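Local coordinates for probable protein phosphatase 2C 50 (Oryza sativa subsp. japonica, PDB 5ZCG), which probably removes phosphate from phosphoserine and phosphothreonine residues of proteins as a magnesium-dependent phosphatase of the PP2C family, at residues P30-R38 / L91-M99. The protein carries 5 engineered substitutions. Sequence-based numbering, arbitrary orientation.
Sequences PVRLLASRR and LGEMGEVDM
Leu33 and Met99 bring the two backbones closest, their CA atoms 5.2 Å apart, where the 3-10 turn 31-33 and the run into helix 37-41 lie against the loop between helices 67-91 and 99-118. How arginines can hold an irregular loop through its carbonyls is well illustrated here. The Arg32 chain bends at chi2 and chi3 (-109° and -78°), which turns its guanidinium into the loop. Arg32 NH2 gives Leu91 O a nearly straight bond of 2.6 Å, lying in the guanidinium plane, while NH1 and NH2 together grip Gly95 O end-on, NH1 from above the carbonyl plane. Leu91 O also accepts from Met94 N, 3.1 Å away, within the type I turn of residues 91-94.

Arg37, extended as far as its bend at chi3, lays its guanidinium over one face of that of Arg32, displaced toward its rim. Arg37 NH1 also points at Met94 O, at a modelled distance too short to trust in detail; NH2 adds weak bonds to Met94 O and Leu91 O. Asp48 forms salt bridges with both arginines.

The carboxylate of Glu96 lies at the start of helix 37-41: OE2 accepts from Arg38 N at 3.2 Å on its syn side, and OE1 approaches Ser36 CB. Ser36 itself is the N-cap, with OG bonded to Asp39 N. Beside the arginines, Leu91 CD1 packs on Arg32 CB (3.8 Å) and Leu33 CD2. Met99 SD sits 3.4 Å from Leu33 O, whose hydrogen bond comes from Trp103 NE1.

The two guanidiniums share the carboxylate of Asp48 and loop carbonyls, which probably balances their charge, while Glu96 would complement the positive helix start; this surface contact thus ties the inter-helix loop of the PP2C fold to the segment following strand 18-28.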
ATOM      1  N   PRO A  30     -24.099  10.076 -12.628  1.00 34.19           N
ATOM      2  CA  PRO A  30     -25.149  11.095 -12.490  1.00 37.67           C
ATOM      3  C   PRO A  30     -24.723  12.377 -13.185  1.00 37.62           C
ATOM      4  O   PRO A  30     -23.686  12.966 -12.865  1.00 38.18           O
ATOM      5  CB  PRO A  30     -25.274  11.279 -10.973  1.00 36.50           C
ATOM      6  CG  PRO A  30     -24.642  10.051 -10.373  1.00 37.88           C
ATOM      7  CD  PRO A  30     -23.562   9.652 -11.327  1.00 34.01           C
ATOM      8  N   VAL A  31     -25.540  12.814 -14.144  1.00 34.72           N
ATOM      9  CA  VAL A  31     -25.194  13.985 -14.939  1.00 36.41           C
ATOM     10  C   VAL A  31     -25.186  15.244 -14.081  1.00 36.34           C
ATOM     11  O   VAL A  31     -24.503  16.219 -14.418  1.00 38.52           O
ATOM     12  CB  VAL A  31     -26.152  14.078 -16.144  1.00 37.66           C
ATOM     13  CG1 VAL A  31     -25.903  15.338 -16.963  1.00 37.83           C
ATOM     14  CG2 VAL A  31     -25.991  12.841 -17.020  1.00 38.14           C
ATOM     15  N   ARG A  32     -25.905  15.233 -12.954  1.00 32.13           N
ATOM     16  CA  ARG A  32     -25.856  16.332 -11.997  1.00 33.08           C
ATOM     17  C   ARG A  32     -24.471  16.514 -11.383  1.00 35.21           C
ATOM     18  O   ARG A  32     -24.263  17.485 -10.653  1.00 38.97           O
ATOM     19  CB  ARG A  32     -26.896  16.120 -10.889  1.00 32.60           C
ATOM     20  CG  ARG A  32     -28.347  16.221 -11.371  1.00 35.96           C
ATOM     21  CD  ARG A  32     -29.019  17.486 -10.861  1.00 35.57           C
ATOM     22  NE  ARG A  32     -29.420  17.349  -9.465  1.00 36.34           N
ATOM     23  CZ  ARG A  32     -29.164  18.249  -8.520  1.00 39.24           C
ATOM     24  NH1 ARG A  32     -28.510  19.366  -8.818  1.00 38.10           N
ATOM     25  NH2 ARG A  32     -29.569  18.036  -7.273  1.00 39.72           N
ATOM     26  N   LEU A  33     -23.540  15.591 -11.619  1.00 36.44           N
ATOM     27  CA  LEU A  33     -22.148  15.808 -11.248  1.00 39.23           C
ATOM     28  C   LEU A  33     -21.347  16.516 -12.336  1.00 39.17           C
ATOM     29  O   LEU A  33     -20.193  16.884 -12.092  1.00 41.05           O
ATOM     30  CB  LEU A  33     -21.467  14.476 -10.909  1.00 39.47           C
ATOM     31  CG  LEU A  33     -21.984  13.763  -9.658  1.00 41.89           C
ATOM     32  CD1 LEU A  33     -21.340  12.387  -9.511  1.00 40.64           C
ATOM     33  CD2 LEU A  33     -21.751  14.616  -8.417  1.00 44.14           C
ATOM     34  N   LEU A  34     -21.924  16.716 -13.520  1.00 36.53           N
ATOM     35  CA  LEU A  34     -21.225  17.328 -14.643  1.00 35.92           C
ATOM     36  C   LEU A  34     -21.810  18.662 -15.085  1.00 40.78           C
ATOM     37  O   LEU A  34     -21.066  19.495 -15.611  1.00 40.43           O
ATOM     38  CB  LEU A  34     -21.208  16.373 -15.847  1.00 34.55           C
ATOM     39  CG  LEU A  34     -20.623  14.981 -15.595  1.00 38.90           C
ATOM     40  CD1 LEU A  34     -20.716  14.116 -16.843  1.00 40.10           C
ATOM     41  CD2 LEU A  34     -19.176  15.078 -15.120  1.00 35.89           C
ATOM     42  N   ALA A  35     -23.109  18.895 -14.890  1.00 41.09           N
ATOM     43  CA  ALA A  35     -23.725  20.154 -15.285  1.00 41.50           C
ATOM     44  C   ALA A  35     -24.910  20.442 -14.371  1.00 42.50           C
ATOM     45  O   ALA A  35     -25.484  19.536 -13.758  1.00 40.99           O
ATOM     46  CB  ALA A  35     -24.145  20.131 -16.754  1.00 41.02           C
ATOM     47  N   SER A  36     -25.263  21.720 -14.264  1.00 44.84           N
ATOM     48  CA  SER A  36     -26.295  22.090 -13.309  1.00 47.41           C
ATOM     49  C   SER A  36     -27.673  21.665 -13.808  1.00 44.95           C
ATOM     50  O   SER A  36     -27.913  21.502 -15.008  1.00 47.50           O
ATOM     51  CB  SER A  36     -26.276  23.597 -13.054  1.00 52.70           C
ATOM     52  OG  SER A  36     -27.014  24.288 -14.047  1.00 56.63           O
ATOM     53  N   ARG A  37     -28.590  21.481 -12.853  1.00 39.69           N
ATOM     54  CA  ARG A  37     -29.967  21.148 -13.204  1.00 40.05           C
ATOM     55  C   ARG A  37     -30.630  22.287 -13.971  1.00 42.49           C
ATOM     56  O   ARG A  37     -31.418  22.048 -14.897  1.00 41.26           O
ATOM     57  CB  ARG A  37     -30.762  20.808 -11.942  1.00 37.85           C
ATOM     58  CG  ARG A  37     -32.269  20.671 -12.176  1.00 40.39           C
ATOM     59  CD  ARG A  37     -33.029  20.535 -10.865  1.00 42.83           C
ATOM     60  NE  ARG A  37     -32.896  19.204 -10.276  1.00 45.20           N
ATOM     61  CZ  ARG A  37     -32.685  18.981  -8.983  1.00 49.96           C
ATOM     62  NH1 ARG A  37     -32.578  20.000  -8.142  1.00 52.06           N
ATOM     63  NH2 ARG A  37     -32.575  17.739  -8.528  1.00 50.76           N
ATOM     64  N   ARG A  38     -30.311  23.532 -13.608  1.00 43.78           N
ATOM     65  CA  ARG A  38     -30.904  24.692 -14.270  1.00 45.67           C
ATOM     66  C   ARG A  38     -30.550  24.731 -15.755  1.00 42.60           C
ATOM     67  O   ARG A  38     -31.420  24.946 -16.613  1.00 41.35           O
ATOM     68  CB  ARG A  38     -30.441  25.963 -13.551  1.00 49.79           C
ATOM     69  CG  ARG A  38     -30.260  27.190 -14.426  1.00 54.11           C
ATOM     70  CD  ARG A  38     -29.392  28.230 -13.720  1.00 54.14           C
ATOM     71  NE  ARG A  38     -27.964  28.002 -13.935  1.00 50.74           N
ATOM     72  CZ  ARG A  38     -27.067  27.861 -12.963  1.00 47.78           C
ATOM     73  NH1 ARG A  38     -27.438  27.923 -11.692  1.00 43.10           N
ATOM     74  NH2 ARG A  38     -25.792  27.659 -13.268  1.00 52.13           N
ATOM     75  N   LEU A  91     -29.310  13.051  -5.176  1.00 48.84           N
ATOM     76  CA  LEU A  91     -29.246  14.330  -5.868  1.00 45.87           C
ATOM     77  C   LEU A  91     -30.591  14.698  -6.458  1.00 47.66           C
ATOM     78  O   LEU A  91     -30.880  15.886  -6.647  1.00 44.58           O
ATOM     79  CB  LEU A  91     -28.176  14.292  -6.960  1.00 43.48           C
ATOM     80  CG  LEU A  91     -26.723  14.431  -6.502  1.00 40.04           C
ATOM     81  CD1 LEU A  91     -25.783  14.474  -7.705  1.00 38.24           C
ATOM     82  CD2 LEU A  91     -26.539  15.662  -5.620  1.00 37.93           C
ATOM     83  N   GLY A  92     -31.430  13.701  -6.738  1.00 50.05           N
ATOM     84  CA  GLY A  92     -32.798  14.036  -7.097  1.00 51.77           C
ATOM     85  C   GLY A  92     -33.573  14.742  -5.995  1.00 51.59           C
ATOM     86  O   GLY A  92     -34.628  15.324  -6.277  1.00 48.32           O
ATOM     87  N   GLU A  93     -33.070  14.713  -4.760  1.00 53.14           N
ATOM     88  CA  GLU A  93     -33.681  15.386  -3.622  1.00 57.56           C
ATOM     89  C   GLU A  93     -33.043  16.734  -3.287  1.00 57.52           C
ATOM     90  O   GLU A  93     -33.399  17.332  -2.266  1.00 57.99           O
ATOM     91  CB  GLU A  93     -33.616  14.480  -2.391  1.00 63.14           C
ATOM     92  CG  GLU A  93     -34.647  13.373  -2.365  1.00 70.29           C
ATOM     93  CD  GLU A  93     -34.517  12.493  -1.138  1.00 74.88           C
ATOM     94  OE1 GLU A  93     -33.525  12.652  -0.392  1.00 75.81           O
ATOM     95  OE2 GLU A  93     -35.408  11.646  -0.916  1.00 76.06           O
ATOM     96  N   MET A  94     -32.113  17.225  -4.103  1.00 56.08           N
ATOM     97  CA  MET A  94     -31.348  18.418  -3.760  1.00 52.74           C
ATOM     98  C   MET A  94     -31.428  19.454  -4.869  1.00 46.35           C
ATOM     99  O   MET A  94     -31.783  19.147  -6.007  1.00 43.72           O
ATOM    100  CB  MET A  94     -29.874  18.077  -3.492  1.00 56.59           C
ATOM    101  CG  MET A  94     -29.652  17.097  -2.354  1.00 60.98           C
ATOM    102  SD  MET A  94     -27.939  16.541  -2.266  1.00 65.33           S
ATOM    103  CE  MET A  94     -28.146  14.934  -1.502  1.00 66.46           C
ATOM    104  N   GLY A  95     -31.103  20.692  -4.517  1.00 44.31           N
ATOM    105  CA  GLY A  95     -31.021  21.778  -5.475  1.00 45.45           C
ATOM    106  C   GLY A  95     -29.671  21.810  -6.155  1.00 49.66           C
ATOM    107  O   GLY A  95     -29.036  20.774  -6.372  1.00 48.68           O
ATOM    108  N   GLU A  96     -29.208  23.018  -6.472  1.00 49.69           N
ATOM    109  CA  GLU A  96     -27.886  23.154  -7.063  1.00 51.73           C
ATOM    110  C   GLU A  96     -26.825  22.686  -6.072  1.00 50.91           C
ATOM    111  O   GLU A  96     -27.014  22.722  -4.853  1.00 51.63           O
ATOM    112  CB  GLU A  96     -27.629  24.595  -7.503  1.00 54.16           C
ATOM    113  CG  GLU A  96     -28.473  25.049  -8.699  1.00 58.16           C
ATOM    114  CD  GLU A  96     -28.524  24.033  -9.838  1.00 61.81           C
ATOM    115  OE1 GLU A  96     -27.500  23.371 -10.115  1.00 63.71           O
ATOM    116  OE2 GLU A  96     -29.597  23.904 -10.468  1.00 62.72           O
ATOM    117  N   VAL A  97     -25.702  22.233  -6.614  1.00 49.18           N
ATOM    118  CA  VAL A  97     -24.712  21.486  -5.857  1.00 46.93           C
ATOM    119  C   VAL A  97     -23.317  21.910  -6.292  1.00 47.97           C
ATOM    120  O   VAL A  97     -23.099  22.303  -7.443  1.00 49.50           O
ATOM    121  CB  VAL A  97     -24.950  19.965  -6.054  1.00 45.33           C
ATOM    122  CG1 VAL A  97     -23.679  19.154  -5.878  1.00 49.07           C
ATOM    123  CG2 VAL A  97     -26.047  19.470  -5.114  1.00 37.28           C
ATOM    124  N   ASP A  98     -22.370  21.857  -5.356  1.00 45.42           N
ATOM    125  CA  ASP A  98     -20.967  21.999  -5.718  1.00 43.25           C
ATOM    126  C   ASP A  98     -20.498  20.637  -6.210  1.00 36.29           C
ATOM    127  O   ASP A  98     -20.473  19.667  -5.445  1.00 35.36           O
ATOM    128  CB  ASP A  98     -20.154  22.475  -4.514  1.00 48.40           C
ATOM    129  CG  ASP A  98     -18.677  22.717  -4.837  1.00 53.04           C
ATOM    130  OD1 ASP A  98     -18.075  21.961  -5.628  1.00 50.72           O
ATOM    131  OD2 ASP A  98     -18.112  23.680  -4.275  1.00 55.39           O
ATOM    132  N   MET A  99     -20.131  20.564  -7.489  1.00 37.35           N
ATOM    133  CA  MET A  99     -19.914  19.267  -8.116  1.00 40.89           C
ATOM    134  C   MET A  99     -18.595  18.644  -7.689  1.00 42.48           C
ATOM    135  O   MET A  99     -18.530  17.435  -7.434  1.00 42.92           O
ATOM    136  CB  MET A  99     -19.952  19.413  -9.631  1.00 42.27           C
ATOM    137  CG  MET A  99     -21.237  20.001 -10.128  1.00 47.04           C
ATOM    138  SD  MET A  99     -21.287  20.063 -11.915  1.00 51.24           S
ATOM    139  CE  MET A  99     -22.996  19.662 -12.133  1.00 50.86           C
TER